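Local coordinates for putative uncharacterized protein (Dictyostelium purpureum, PDB 4R12), which is probably an essential, putatively substrate-recruiting subunit of the gamma-secretase complex, which cleaves membrane proteins such as Notch receptors and amyloid precursor protein within the membrane, at residues A[27-32]-A[570-575]; A[45-50]-A[67-72]; A[320-325]-A[383-388]. All blocks are in the same frame, centred on the assembly; numbering follows the deposited sequence.

Contact 1 of 3, residues A[27-32]-A[570-575]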
loop_
_atom_site.group_PDB
_atom_site.type_symbol
_atom_site.label_atom_id
_atom_site.label_comp_id
_atom_site.label_asym_id
_atom_site.label_seq_id
_atom_site.Cartn_x
_atom_site.Cartn_y
_atom_site.Cartn_z
ATOM N N ILE A 27 -12.351 10.357 4.085
ATOM C CA ILE A 27 -11.041 10.982 4.091
ATOM C C ILE A 27 -11.195 12.464 3.760
ATOM O O ILE A 27 -11.847 12.818 2.783
ATOM C CB ILE A 27 -10.086 10.327 3.069
ATOM C CG1 ILE A 27 -9.982 8.815 3.297
ATOM C CG2 ILE A 27 -8.717 10.995 3.108
ATOM C CD1 ILE A 27 -9.175 8.437 4.487
ATOM N N MET A 28 -10.608 13.327 4.578
ATOM C CA MET A 28 -10.666 14.759 4.304
ATOM C C MET A 28 -9.385 15.235 3.615
ATOM O O MET A 28 -8.310 14.654 3.797
ATOM C CB MET A 28 -10.914 15.551 5.590
ATOM C CG MET A 28 -12.388 15.848 5.853
ATOM S SD MET A 28 -13.441 14.387 5.955
ATOM C CE MET A 28 -12.653 13.576 7.347
ATOM N N THR A 29 -9.525 16.272 2.795
ATOM C CA THR A 29 -8.385 16.924 2.163
ATOM C C THR A 29 -8.403 18.410 2.497
ATOM O O THR A 29 -9.264 18.861 3.250
ATOM C CB THR A 29 -8.404 16.756 0.647
ATOM O OG1 THR A 29 -9.579 17.392 0.124
ATOM C CG2 THR A 29 -8.406 15.268 0.288
ATOM N N SER A 30 -7.465 19.168 1.938
ATOM C CA SER A 30 -7.465 20.629 2.099
ATOM C C SER A 30 -8.781 21.264 1.680
ATOM O O SER A 30 -9.328 22.101 2.396
ATOM C CB SER A 30 -6.339 21.269 1.285
ATOM O OG SER A 30 -5.085 21.066 1.902
ATOM N N ASP A 31 -9.284 20.857 0.519
ATOM C CA ASP A 31 -10.433 21.519 -0.099
ATOM C C ASP A 31 -11.773 20.800 0.045
ATOM O O ASP A 31 -12.784 21.296 -0.440
ATOM C CB ASP A 31 -10.168 21.717 -1.593
ATOM C CG ASP A 31 -8.855 22.410 -1.870
ATOM O OD1 ASP A 31 -8.532 23.390 -1.160
ATOM O OD2 ASP A 31 -8.148 21.972 -2.806
ATOM N N GLY A 32 -11.797 19.624 0.669
ATOM C CA GLY A 32 -13.021 18.850 0.693
ATOM C C GLY A 32 -12.896 17.479 1.338
ATOM O O GLY A 32 -12.146 17.283 2.290
ATOM N N PRO A 570 1.064 17.150 0.419
ATOM C CA PRO A 570 -0.210 16.425 0.376
ATOM C C PRO A 570 -0.946 16.494 1.716
ATOM O O PRO A 570 -0.350 16.237 2.759
ATOM C CB PRO A 570 0.202 14.975 0.035
ATOM C CG PRO A 570 1.658 14.891 0.302
ATOM C CD PRO A 570 2.216 16.283 0.113
ATOM N N ILE A 571 -2.223 16.851 1.680
ATOM C CA ILE A 571 -3.019 16.921 2.899
ATOM C C ILE A 571 -4.157 15.917 2.869
ATOM O O ILE A 571 -5.181 16.157 2.231
ATOM C CB ILE A 571 -3.623 18.318 3.111
ATOM C CG1 ILE A 571 -2.524 19.380 3.150
ATOM C CG2 ILE A 571 -4.462 18.332 4.407
ATOM C CD1 ILE A 571 -1.516 19.174 4.260
ATOM N N PHE A 572 -3.971 14.796 3.554
ATOM C CA PHE A 572 -4.998 13.765 3.665
ATOM C C PHE A 572 -5.152 13.403 5.126
ATOM O O PHE A 572 -4.168 13.123 5.805
ATOM C CB PHE A 572 -4.646 12.512 2.853
ATOM C CG PHE A 572 -4.527 12.767 1.387
ATOM C CD1 PHE A 572 -5.639 12.699 0.571
ATOM C CD2 PHE A 572 -3.310 13.085 0.826
ATOM C CE1 PHE A 572 -5.530 12.928 -0.797
ATOM C CE2 PHE A 572 -3.206 13.326 -0.530
ATOM C CZ PHE A 572 -4.317 13.249 -1.338
ATOM N N THR A 573 -6.390 13.420 5.607
ATOM C CA THR A 573 -6.664 13.109 7.000
ATOM C C THR A 573 -7.880 12.211 7.086
ATOM O O THR A 573 -8.983 12.590 6.675
ATOM C CB THR A 573 -6.926 14.380 7.854
ATOM O OG1 THR A 573 -8.085 15.062 7.357
ATOM C CG2 THR A 573 -5.722 15.313 7.833
ATOM N N GLU A 574 -7.685 11.027 7.645
ATOM C CA GLU A 574 -8.760 10.059 7.728
ATOM C C GLU A 574 -9.625 10.314 8.949
ATOM O O GLU A 574 -9.107 10.541 10.048
ATOM C CB GLU A 574 -8.196 8.643 7.778
ATOM C CG GLU A 574 -9.247 7.563 7.972
ATOM C CD GLU A 574 -8.616 6.186 7.994
ATOM O OE1 GLU A 574 -8.466 5.605 9.092
ATOM O OE2 GLU A 574 -8.254 5.703 6.911
ATOM N N SER A 575 -10.936 10.280 8.750
ATOM C CA SER A 575 -11.885 10.412 9.857
ATOM C C SER A 575 -11.631 9.404 10.963
ATOM O O SER A 575 -11.342 8.230 10.685
ATOM C CB SER A 575 -13.313 10.229 9.357
ATOM O OG SER A 575 -14.231 10.279 10.436
#

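Contact 2 of 3, residues A[45-50]-A[67-72]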
loop_
_atom_site.group_PDB
_atom_site.type_symbol
_atom_site.label_atom_id
_atom_site.label_comp_id
_atom_site.label_asym_id
_atom_site.label_seq_id
_atom_site.Cartn_x
_atom_site.Cartn_y
_atom_site.Cartn_z
ATOM N N GLY A 45 -32.740 0.161 5.857
ATOM C CA GLY A 45 -33.695 0.167 4.767
ATOM C C GLY A 45 -33.990 -1.222 4.238
ATOM O O GLY A 45 -33.395 -2.212 4.675
ATOM N N ILE A 46 -34.922 -1.289 3.294
ATOM C CA ILE A 46 -35.271 -2.540 2.635
ATOM C C ILE A 46 -34.170 -2.919 1.625
ATOM O O ILE A 46 -33.667 -2.064 0.891
ATOM C CB ILE A 46 -36.647 -2.425 1.932
ATOM C CG1 ILE A 46 -37.119 -3.778 1.402
ATOM C CG2 ILE A 46 -36.610 -1.390 0.817
ATOM C CD1 ILE A 46 -37.633 -4.700 2.472
ATOM N N LEU A 47 -33.777 -4.189 1.607
ATOM C CA LEU A 47 -32.773 -4.646 0.650
ATOM C C LEU A 47 -33.359 -4.708 -0.757
ATOM O O LEU A 47 -34.411 -5.307 -0.973
ATOM C CB LEU A 47 -32.224 -6.015 1.053
ATOM C CG LEU A 47 -31.432 -6.099 2.360
ATOM C CD1 LEU A 47 -30.997 -7.521 2.617
ATOM C CD2 LEU A 47 -30.233 -5.166 2.323
ATOM N N TYR A 48 -32.688 -4.064 -1.707
ATOM C CA TYR A 48 -33.095 -4.123 -3.108
ATOM C C TYR A 48 -31.893 -4.510 -3.963
ATOM O O TYR A 48 -30.883 -3.810 -3.961
ATOM C CB TYR A 48 -33.666 -2.784 -3.578
ATOM C CG TYR A 48 -34.038 -2.766 -5.049
ATOM C CD1 TYR A 48 -33.088 -2.486 -6.028
ATOM C CD2 TYR A 48 -35.338 -3.036 -5.461
ATOM C CE1 TYR A 48 -33.420 -2.474 -7.369
ATOM C CE2 TYR A 48 -35.681 -3.027 -6.802
ATOM C CZ TYR A 48 -34.718 -2.747 -7.751
ATOM O OH TYR A 48 -35.055 -2.736 -9.084
ATOM N N LEU A 49 -32.017 -5.611 -4.705
ATOM C CA LEU A 49 -30.895 -6.167 -5.470
ATOM C C LEU A 49 -30.836 -5.692 -6.917
ATOM O O LEU A 49 -31.795 -5.832 -7.672
ATOM C CB LEU A 49 -30.957 -7.695 -5.450
ATOM C CG LEU A 49 -29.957 -8.427 -6.350
ATOM C CD1 LEU A 49 -28.527 -8.230 -5.854
ATOM C CD2 LEU A 49 -30.307 -9.896 -6.425
ATOM N N ILE A 50 -29.698 -5.124 -7.296
ATOM C CA ILE A 50 -29.414 -4.852 -8.692
ATOM C C ILE A 50 -28.349 -5.836 -9.171
ATOM O O ILE A 50 -27.208 -5.775 -8.726
ATOM C CB ILE A 50 -28.931 -3.414 -8.911
ATOM C CG1 ILE A 50 -30.046 -2.417 -8.567
ATOM C CG2 ILE A 50 -28.478 -3.216 -10.349
ATOM C CD1 ILE A 50 -29.674 -0.984 -8.863
ATOM N N ASP A 67 -37.088 3.995 2.669
ATOM C CA ASP A 67 -35.682 3.711 2.933
ATOM C C ASP A 67 -35.192 2.436 2.238
ATOM O O ASP A 67 -35.689 1.343 2.508
ATOM C CB ASP A 67 -35.452 3.619 4.444
ATOM C CG ASP A 67 -35.894 4.886 5.177
ATOM O OD1 ASP A 67 -35.783 5.983 4.580
ATOM O OD2 ASP A 67 -36.355 4.784 6.339
ATOM N N ILE A 68 -34.213 2.582 1.349
ATOM C CA ILE A 68 -33.701 1.448 0.580
ATOM C C ILE A 68 -32.189 1.253 0.741
ATOM O O ILE A 68 -31.425 2.203 0.574
ATOM C CB ILE A 68 -34.016 1.622 -0.925
ATOM C CG1 ILE A 68 -35.529 1.737 -1.145
ATOM C CG2 ILE A 68 -33.427 0.471 -1.743
ATOM C CD1 ILE A 68 -35.920 2.117 -2.563
ATOM N N ILE A 69 -31.779 0.027 1.077
ATOM C CA ILE A 69 -30.381 -0.404 0.984
ATOM C C ILE A 69 -30.176 -1.187 -0.312
ATOM O O ILE A 69 -30.645 -2.320 -0.444
ATOM C CB ILE A 69 -29.953 -1.300 2.163
ATOM C CG1 ILE A 69 -30.186 -0.597 3.504
ATOM C CG2 ILE A 69 -28.478 -1.727 2.010
ATOM C CD1 ILE A 69 -29.472 0.725 3.618
ATOM N N VAL A 70 -29.483 -0.579 -1.267
ATOM C CA VAL A 70 -29.221 -1.225 -2.549
ATOM C C VAL A 70 -28.105 -2.256 -2.430
ATOM O O VAL A 70 -27.016 -1.964 -1.926
ATOM C CB VAL A 70 -28.846 -0.197 -3.632
ATOM C CG1 VAL A 70 -28.528 -0.894 -4.953
ATOM C CG2 VAL A 70 -29.970 0.811 -3.821
ATOM N N VAL A 71 -28.388 -3.469 -2.890
ATOM C CA VAL A 71 -27.392 -4.533 -2.959
ATOM C C VAL A 71 -26.909 -4.641 -4.398
ATOM O O VAL A 71 -27.711 -4.858 -5.304
ATOM C CB VAL A 71 -27.964 -5.882 -2.495
ATOM C CG1 VAL A 71 -26.891 -6.952 -2.532
ATOM C CG2 VAL A 71 -28.550 -5.751 -1.095
ATOM N N LEU A 72 -25.609 -4.474 -4.608
ATOM C CA LEU A 72 -25.061 -4.444 -5.959
ATOM C C LEU A 72 -24.215 -5.661 -6.292
ATOM O O LEU A 72 -23.240 -5.949 -5.603
ATOM C CB LEU A 72 -24.203 -3.189 -6.162
ATOM C CG LEU A 72 -24.888 -1.827 -6.213
ATOM C CD1 LEU A 72 -23.843 -0.723 -6.262
ATOM C CD2 LEU A 72 -25.791 -1.757 -7.423
#

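Contact 3 of 3, residues A[320-325]-A[383-388]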
loop_
_atom_site.group_PDB
_atom_site.type_symbol
_atom_site.label_atom_id
_atom_site.label_comp_id
_atom_site.label_asym_id
_atom_site.label_seq_id
_atom_site.Cartn_x
_atom_site.Cartn_y
_atom_site.Cartn_z
ATOM N N SER A 320 24.352 6.169 -4.845
ATOM C CA SER A 320 24.994 6.257 -6.156
ATOM C C SER A 320 24.203 5.536 -7.246
ATOM O O SER A 320 24.558 5.622 -8.422
ATOM C CB SER A 320 26.410 5.686 -6.085
ATOM O OG SER A 320 26.369 4.281 -5.876
ATOM N N THR A 321 23.145 4.833 -6.844
ATOM C CA THR A 321 22.275 4.104 -7.766
ATOM C C THR A 321 20.936 3.852 -7.100
ATOM O O THR A 321 20.893 3.426 -5.959
ATOM C CB THR A 321 22.867 2.740 -8.181
ATOM O OG1 THR A 321 24.099 2.932 -8.890
ATOM C CG2 THR A 321 21.890 1.985 -9.070
ATOM N N ILE A 322 19.841 4.116 -7.803
ATOM C CA ILE A 322 18.529 3.804 -7.255
ATOM C C ILE A 322 17.798 2.832 -8.166
ATOM O O ILE A 322 17.628 3.097 -9.355
ATOM C CB ILE A 322 17.672 5.075 -7.069
ATOM C CG1 ILE A 322 18.308 5.989 -6.016
ATOM C CG2 ILE A 322 16.253 4.696 -6.670
ATOM C CD1 ILE A 322 17.595 7.328 -5.852
ATOM N N ILE A 323 17.382 1.703 -7.606
ATOM C CA ILE A 323 16.530 0.754 -8.300
ATOM C C ILE A 323 15.149 0.720 -7.616
ATOM O O ILE A 323 15.061 0.489 -6.409
ATOM C CB ILE A 323 17.143 -0.669 -8.288
ATOM C CG1 ILE A 323 18.619 -0.628 -8.700
ATOM C CG2 ILE A 323 16.352 -1.618 -9.179
ATOM C CD1 ILE A 323 18.826 -0.239 -10.148
ATOM N N GLU A 324 14.085 0.943 -8.381
ATOM C CA GLU A 324 12.740 0.887 -7.829
ATOM C C GLU A 324 11.900 -0.175 -8.523
ATOM O O GLU A 324 11.901 -0.285 -9.748
ATOM C CB GLU A 324 12.027 2.241 -7.942
ATOM C CG GLU A 324 10.591 2.219 -7.364
ATOM C CD GLU A 324 9.909 3.572 -7.428
ATOM O OE1 GLU A 324 10.568 4.547 -7.872
ATOM O OE2 GLU A 324 8.709 3.662 -7.053
ATOM N N LEU A 325 11.187 -0.958 -7.722
ATOM C CA LEU A 325 10.194 -1.882 -8.242
ATOM C C LEU A 325 8.827 -1.199 -8.200
ATOM O O LEU A 325 8.419 -0.718 -7.159
ATOM C CB LEU A 325 10.178 -3.169 -7.414
ATOM C CG LEU A 325 11.550 -3.814 -7.234
ATOM C CD1 LEU A 325 11.371 -5.137 -6.514
ATOM C CD2 LEU A 325 12.245 -4.010 -8.588
ATOM N N SER A 383 6.169 7.332 -9.332
ATOM C CA SER A 383 7.123 6.458 -8.663
ATOM C C SER A 383 7.833 7.196 -7.546
ATOM O O SER A 383 7.977 8.421 -7.589
ATOM C CB SER A 383 8.157 5.917 -9.657
ATOM O OG SER A 383 8.802 6.981 -10.334
ATOM N N SER A 384 8.275 6.432 -6.554
ATOM C CA SER A 384 8.979 6.963 -5.395
ATOM C C SER A 384 10.318 7.589 -5.759
ATOM O O SER A 384 10.839 8.433 -5.013
ATOM C CB SER A 384 9.188 5.848 -4.365
ATOM O OG SER A 384 7.936 5.450 -3.833
ATOM N N SER A 385 10.885 7.151 -6.885
ATOM C CA SER A 385 12.130 7.720 -7.394
ATOM C C SER A 385 11.986 9.214 -7.671
ATOM O O SER A 385 12.955 9.964 -7.610
ATOM C CB SER A 385 12.571 7.006 -8.672
ATOM O OG SER A 385 12.990 5.681 -8.400
ATOM N N MET A 386 10.768 9.636 -7.990
ATOM C CA MET A 386 10.492 11.051 -8.188
ATOM C C MET A 386 10.917 11.916 -6.998
ATOM O O MET A 386 11.326 13.072 -7.178
ATOM C CB MET A 386 9.009 11.265 -8.475
ATOM C CG MET A 386 8.578 10.774 -9.844
ATOM S SD MET A 386 6.813 11.029 -10.129
ATOM C CE MET A 386 6.741 10.860 -11.908
ATOM N N SER A 387 10.827 11.372 -5.789
ATOM C CA SER A 387 11.209 12.141 -4.612
ATOM C C SER A 387 12.707 12.404 -4.615
ATOM O O SER A 387 13.154 13.485 -4.232
ATOM C CB SER A 387 10.796 11.418 -3.328
ATOM O OG SER A 387 9.394 11.236 -3.296
ATOM N N PHE A 388 13.489 11.419 -5.049
ATOM C CA PHE A 388 14.941 11.598 -5.109
ATOM C C PHE A 388 15.356 12.500 -6.271
ATOM O O PHE A 388 16.281 13.302 -6.141
ATOM C CB PHE A 388 15.646 10.234 -5.204
ATOM C CG PHE A 388 15.504 9.407 -3.959
ATOM C CD1 PHE A 388 14.357 8.674 -3.729
ATOM C CD2 PHE A 388 16.508 9.392 -3.001
ATOM C CE1 PHE A 388 14.214 7.926 -2.574
ATOM C CE2 PHE A 388 16.370 8.644 -1.843
ATOM C CZ PHE A 388 15.215 7.919 -1.628
#

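Contact 1 of 3, residues A[27-32]-A[570-575]
The backbone N of Met-28 gives a hydrogen bond to Thr-573 O at 2.8 Å, and Thr-573 N answers with one to Met-28 O at 2.9 Å. Both are close to straight, with N-H...O angles of 168° and 161°. They form the hydrogen-bonded pair of a short antiparallel beta ladder. It joins strand 21-29, of the small lobe, to strand 572-575 near the C-terminus. Strand 21-29 also pairs antiparallel with strand 33-34, and in the turn between them Thr-29 N bonds Gly-32 O.

Met-28 and Thr-573 put their side chains on one face. Met-28 CB lies 3.4 Å from Thr-573 OG1, a hydroxyl that has its hydrogen-bond partner in Ser-183 OG. The methionine chain is bent, and its CE comes to 4.0 Å from Ser-575 CB. Cys-186, which is disulfide-bonded to Cys-192, touches both Met-28 and Thr-573.

Ile-27, Thr-29, Phe-572 and Glu-574 occupy the other face. At Ile-27 a chi2 of -74° turns CD1 across the ladder, to 3.4 Å from Glu-574 CB. The glutamate runs on extended, and its OE2 is bonded to Tyr-485 OH. Thr-29 and Phe-572 lie side by side, with Thr-29 CG2 3.8 Å from Phe-572 CD1. Ile-27 CG2 stands at the edge of the same ring. Trp-273 also meets that ring, edge to face.

Strand 572-575 pairs on with strand 192-203. Farther along, Ser-30 OG rests 3.3 Å from Ile-571 CG1.

Contact 2 of 3, residues A[45-50]-A[67-72]
Tyr-48 uses both of its backbone polar atoms across this contact. Its N donates to Ile-69 O at 3.0 Å, and its O accepts from Val-71 N at 2.7 Å with an N-H...O angle of 170°. This is the ladder of two parallel strands of the small lobe. Three more backbone bonds complete it: Ile-46 N to Asp-67 O, Ile-69 N to Ile-46 O, and Ile-50 N to Val-71 O. The bond from Ile-69 is the most bent of the five, at 145°.

The residues between these find partners elsewhere. Gly-45 and Leu-47 bond through their backbones to Ala-171 and Trp-169, and Ile-68 and Val-70 to Glu-92 and Gly-93. Leu-47 O also accepts from Asn-161 ND2, Leu-49 O from Arg-162 NH2. The Tyr-48 hydroxyl is bonded to Ser-55 O.

Ile-69 CG2 meets Leu-47 CD2 at 3.9 Å. A chi1 of -56° sets CG1 beside its own backbone N and turns it back toward Gly-45, 3.6 Å from Gly-45 N. With an alanine here both branches would go; Gly-45 would probably lose its cover, and Leu-47 CD2 would keep only part of its contact, through CB. On the reverse face Ile-68 CG2 packs against Tyr-48 CB at 3.7 Å.

Helix 53-57 lies in the connection between the strands. Strand 169-174 flanks strand 43-50, strand 90-96 flanks strand 67-72, and helix 148-160 covers Leu-47, Leu-49 and Val-71.

Contact 3 of 3, residues A[320-325]-A[383-388]
Glu-324 reaches from its strand to the N-terminal end of helix 385-389 and meets Ser-384 and Ser-385 there with its carboxylate. Strand 319-325 is a parallel strand of the large lobe, whose family belongs to a clan of zinc exopeptidases, and lies between strands 214-220 and 397-401.

The glutamate is fully stretched, with CG anti to the backbone N (chi1 -180°), and this carries the carboxylate out to the helix. Its two oxygens take successive backbone amides. Ser-384 N bonds OE2 at 2.8 Å and Ser-385 N bonds OE1 at 2.8 Å, each on the syn side. The first donor lies 19° out of the carboxylate plane and the second 34°. The hydroxyl of Ser-385 takes the other side of OE1: OG donates to the anti lone pair, away from OE2, at 2.7 Å. OE2 has a second donor in Asn-326 ND2. The buried carboxylate is thus held by four hydrogen bonds, which fix its rotation. Ser-383 CB lies close to it as well, 3.3 Å from OE1.

Two residues back on the strand, Ile-322 points toward the same helix. Its CD1 meets the Phe-388 ring obliquely, 3.5 Å from CG, and its CG2 lies 3.8 Å from Ser-385 OG. Leu-216 and Ile-282 also touch Phe-388. The hydroxyl of Ser-384 turns to Glu-271. The carbonyl O of Ser-384 sits in the plane of the Phe-388 ring, at the edge, while accepting a bond from Ser-387 N.

Overall arrangement
Contact 1 pairs a strand near the N-terminus with one near the C-terminus, and the other two contacts are nested within its loop. Contact 2 belongs to the small lobe and contact 3 to the large lobe. Their centres are about 47 Å apart, on opposite sides of the centre of the chain. The centre of contact 1 lies about 30 Å from that of contact 2 and about 26 Å from that of contact 3. No two contacts touch; the nearest atoms of contacts 1 and 3 are about 9 Å apart. The nearest sugar to any contact is a NAG about 7 Å from the side chain of Ile-50 in contact 2.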